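Local structure of enterochelin esterase (Salmonella enterica subsp. enterica serovar Typhimurium, 3MGA) at residues I355-N360 with I374-V379. The protein probably hydrolyses the ester bonds of the siderophore ferric enterobactin, so that the bound iron can be released. Sequence-based numbering, arbitrary orientation. Where two conformers were deposited one is given.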
ATOM      1  N   ILE A 355      15.094  -1.752  -0.341  1.00 54.87           N
ATOM      2  CA  ILE A 355      15.283  -2.024  -1.755  1.00 55.74           C
ATOM      3  C   ILE A 355      14.429  -1.066  -2.574  1.00 52.75           C
ATOM      4  O   ILE A 355      14.939  -0.357  -3.444  1.00 52.27           O
ATOM      5  CB  ILE A 355      14.963  -3.494  -2.114  1.00 57.23           C
ATOM      6  CG1 ILE A 355      15.943  -4.439  -1.404  1.00 62.70           C
ATOM      7  CG2 ILE A 355      15.057  -3.714  -3.615  1.00 58.67           C
ATOM      8  CD1 ILE A 355      15.765  -5.916  -1.756  1.00 64.33           C
ATOM      9  N   VAL A 356      13.136  -1.033  -2.270  1.00 50.04           N
ATOM     10  CA  VAL A 356      12.207  -0.161  -2.976  1.00 47.94           C
ATOM     11  C   VAL A 356      12.586   1.304  -2.779  1.00 47.20           C
ATOM     12  O   VAL A 356      12.627   2.069  -3.734  1.00 46.85           O
ATOM     13  CB  VAL A 356      10.760  -0.401  -2.522  1.00 46.44           C
ATOM     14  CG1 VAL A 356       9.807   0.630  -3.156  1.00 43.72           C
ATOM     15  CG2 VAL A 356      10.336  -1.825  -2.863  1.00 47.53           C
ATOM     16  N   PHE A 357      12.887   1.682  -1.540  1.00 47.21           N
ATOM     17  CA  PHE A 357      13.270   3.057  -1.228  1.00 47.06           C
ATOM     18  C   PHE A 357      14.494   3.520  -2.032  1.00 49.22           C
ATOM     19  O   PHE A 357      14.483   4.598  -2.637  1.00 49.95           O
ATOM     20  CB  PHE A 357      13.541   3.193   0.263  1.00 47.20           C
ATOM     21  CG  PHE A 357      13.837   4.595   0.698  1.00 47.39           C
ATOM     22  CD1 PHE A 357      12.808   5.497   0.914  1.00 44.99           C
ATOM     23  CD2 PHE A 357      15.139   5.011   0.909  1.00 48.22           C
ATOM     24  CE1 PHE A 357      13.075   6.788   1.315  1.00 44.46           C
ATOM     25  CE2 PHE A 357      15.406   6.300   1.319  1.00 50.05           C
ATOM     26  CZ  PHE A 357      14.371   7.188   1.524  1.00 46.67           C
ATOM     27  N   GLN A 358      15.549   2.716  -2.030  1.00 51.76           N
ATOM     28  CA  GLN A 358      16.763   3.051  -2.776  1.00 54.27           C
ATOM     29  C   GLN A 358      16.462   3.136  -4.265  1.00 53.49           C
ATOM     30  O   GLN A 358      16.975   4.009  -4.963  1.00 54.80           O
ATOM     31  CB  GLN A 358      17.864   2.024  -2.515  1.00 57.05           C
ATOM     32  CG  GLN A 358      18.461   2.090  -1.113  1.00 61.49           C
ATOM     33  CD  GLN A 358      19.488   0.992  -0.854  1.00 69.12           C
ATOM     34  OE1 GLN A 358      20.587   1.258  -0.353  1.00 74.50           O
ATOM     35  NE2 GLN A 358      19.148  -0.242  -1.229  1.00 70.69           N
ATOM     36  N   ALA A 359      15.619   2.229  -4.745  1.00 51.72           N
ATOM     37  CA  ALA A 359      15.240   2.214  -6.144  1.00 51.59           C
ATOM     38  C   ALA A 359      14.524   3.522  -6.501  1.00 49.44           C
ATOM     39  O   ALA A 359      14.779   4.109  -7.551  1.00 49.80           O
ATOM     40  CB  ALA A 359      14.359   1.020  -6.440  1.00 51.12           C
ATOM     41  N   ASN A 360      13.631   3.981  -5.630  1.00 46.79           N
ATOM     42  CA  ASN A 360      12.921   5.236  -5.894  1.00 45.86           C
ATOM     43  C   ASN A 360      13.806   6.476  -5.847  1.00 47.15           C
ATOM     44  O   ASN A 360      13.529   7.452  -6.545  1.00 46.94           O
ATOM     45  CB  ASN A 360      11.695   5.411  -4.999  1.00 43.46           C
ATOM     46  CG  ASN A 360      10.507   4.604  -5.478  1.00 42.65           C
ATOM     47  OD1 ASN A 360       9.553   5.165  -6.021  1.00 39.15           O
ATOM     48  ND2 ASN A 360      10.576   3.285  -5.333  1.00 40.78           N
ATOM     49  N   ILE A 374       8.047  17.288  -9.789  1.00 60.08           N
ATOM     50  CA  ILE A 374       8.176  16.032  -9.043  1.00 57.05           C
ATOM     51  C   ILE A 374       8.037  16.273  -7.546  1.00 54.56           C
ATOM     52  O   ILE A 374       8.683  17.160  -7.002  1.00 56.40           O
ATOM     53  CB  ILE A 374       9.574  15.399  -9.239  1.00 58.55           C
ATOM     54  CG1 ILE A 374       9.972  15.348 -10.714  1.00 60.79           C
ATOM     55  CG2 ILE A 374       9.613  13.997  -8.621  1.00 57.89           C
ATOM     56  CD1 ILE A 374       9.117  14.429 -11.551  1.00 61.41           C
ATOM     57  N   PHE A 375       7.202  15.481  -6.883  1.00 51.85           N
ATOM     58  CA  PHE A 375       6.997  15.593  -5.439  1.00 49.90           C
ATOM     59  C   PHE A 375       7.550  14.364  -4.736  1.00 48.11           C
ATOM     60  O   PHE A 375       6.953  13.303  -4.792  1.00 47.57           O
ATOM     61  CB  PHE A 375       5.510  15.691  -5.111  1.00 48.65           C
ATOM     62  CG  PHE A 375       4.825  16.866  -5.726  1.00 51.80           C
ATOM     63  CD1 PHE A 375       4.255  16.770  -6.986  1.00 54.27           C
ATOM     64  CD2 PHE A 375       4.732  18.066  -5.040  1.00 53.36           C
ATOM     65  CE1 PHE A 375       3.617  17.850  -7.553  1.00 56.86           C
ATOM     66  CE2 PHE A 375       4.093  19.150  -5.598  1.00 55.27           C
ATOM     67  CZ  PHE A 375       3.537  19.047  -6.856  1.00 58.37           C
ATOM     68  N   TRP A 376       8.686  14.501  -4.067  1.00 48.46           N
ATOM     69  CA  TRP A 376       9.274  13.377  -3.344  1.00 47.84           C
ATOM     70  C   TRP A 376       8.670  13.291  -1.938  1.00 46.40           C
ATOM     71  O   TRP A 376       8.663  14.275  -1.208  1.00 47.36           O
ATOM     72  CB  TRP A 376      10.801  13.518  -3.272  1.00 49.38           C
ATOM     73  CG  TRP A 376      11.451  12.414  -2.523  1.00 48.33           C
ATOM     74  CD1 TRP A 376      11.872  12.442  -1.232  1.00 48.89           C
ATOM     75  CD2 TRP A 376      11.720  11.091  -3.007  1.00 49.01           C
ATOM     76  NE1 TRP A 376      12.400  11.222  -0.879  1.00 49.09           N
ATOM     77  CE2 TRP A 376      12.319  10.374  -1.948  1.00 48.37           C
ATOM     78  CE3 TRP A 376      11.522  10.447  -4.233  1.00 50.79           C
ATOM     79  CZ2 TRP A 376      12.729   9.048  -2.076  1.00 48.97           C
ATOM     80  CZ3 TRP A 376      11.925   9.120  -4.359  1.00 52.43           C
ATOM     81  CH2 TRP A 376      12.525   8.436  -3.283  1.00 50.93           C
ATOM     82  N   ARG A 377       8.164  12.116  -1.571  0.50 45.10           N
ATOM     83  CA  ARG A 377       7.560  11.910  -0.253  0.50 44.45           C
ATOM     84  C   ARG A 377       8.101  10.645   0.423  0.50 44.54           C
ATOM     85  O   ARG A 377       7.875   9.536  -0.052  0.50 44.36           O
ATOM     86  CB  ARG A 377       6.027  11.849  -0.362  0.50 42.52           C
ATOM     87  CG  ARG A 377       5.354  13.181  -0.778  0.50 42.73           C
ATOM     88  CD  ARG A 377       5.641  14.284   0.253  0.50 44.57           C
ATOM     89  NE  ARG A 377       4.981  15.560  -0.027  0.50 41.89           N
ATOM     90  CZ  ARG A 377       5.500  16.532  -0.773  0.50 41.68           C
ATOM     91  NH1 ARG A 377       6.686  16.379  -1.351  0.50 38.35           N
ATOM     92  NH2 ARG A 377       4.820  17.654  -0.958  0.50 43.56           N
ATOM     93  N   GLN A 378       8.816  10.830   1.531  1.00 45.54           N
ATOM     94  CA  GLN A 378       9.384   9.722   2.305  1.00 46.34           C
ATOM     95  C   GLN A 378       8.388   9.396   3.388  1.00 44.89           C
ATOM     96  O   GLN A 378       7.852  10.299   4.024  1.00 44.84           O
ATOM     97  CB  GLN A 378      10.692  10.108   2.984  1.00 49.17           C
ATOM     98  CG  GLN A 378      11.773  10.523   2.040  1.00 54.77           C
ATOM     99  CD  GLN A 378      13.078  10.854   2.738  1.00 60.45           C
ATOM    100  OE1 GLN A 378      13.253  10.588   3.931  1.00 63.41           O
ATOM    101  NE2 GLN A 378      14.007  11.435   1.991  1.00 63.10           N
ATOM    102  N   VAL A 379       8.165   8.110   3.621  1.00 43.48           N
ATOM    103  CA  VAL A 379       7.216   7.674   4.617  1.00 43.04           C
ATOM    104  C   VAL A 379       7.898   6.805   5.669  1.00 43.74           C
ATOM    105  O   VAL A 379       8.689   5.920   5.348  1.00 43.08           O
ATOM    106  CB  VAL A 379       6.029   6.906   3.944  1.00 41.87           C
ATOM    107  CG1 VAL A 379       5.005   6.463   4.971  1.00 40.72           C
ATOM    108  CG2 VAL A 379       5.361   7.790   2.911  1.00 41.95           C
TER
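Trp376 reaches from the strand to the helix with the benzo end of its indole, which lies against Asn360 and Phe357. CH2 of Trp376 packs on CB of Asn360 at 3.6 Å, and CZ3 of Trp376 meets Asn360 O at 3.2 Å. CZ2 of Trp376 lies 4.1 Å from CE1 of Phe357, the two side chains crossing at about a right angle. CG of Gln378 comes to the edge of the Phe357 ring, near its plane, 4.0 Å from Phe357 CE1. With CG anti to the backbone N in both Phe357 (chi1 -175°) and Trp376 (chi1 179°), the two rings reach into the space between segment axes that run 11.0 Å apart at their closest. No hydrogen bond spans the contact, which rests on van der Waals packing. Behind it, ND2 of Asn360 donates to Val356 O one helical turn back (2.9 Å), from above the carbonyl plane, and also to Gly314 O; these bonds fix the amide's rotation. Tyr364, further along the helix, brings its ring against Trp376. Segments 355-360 and 374-379 run nearly antiparallel, placing helix 354-367 against strand 373-379 within a beta-alpha-beta unit, whose other strand, 344-350, pairs in parallel with this outermost strand of the hydrolase sheet.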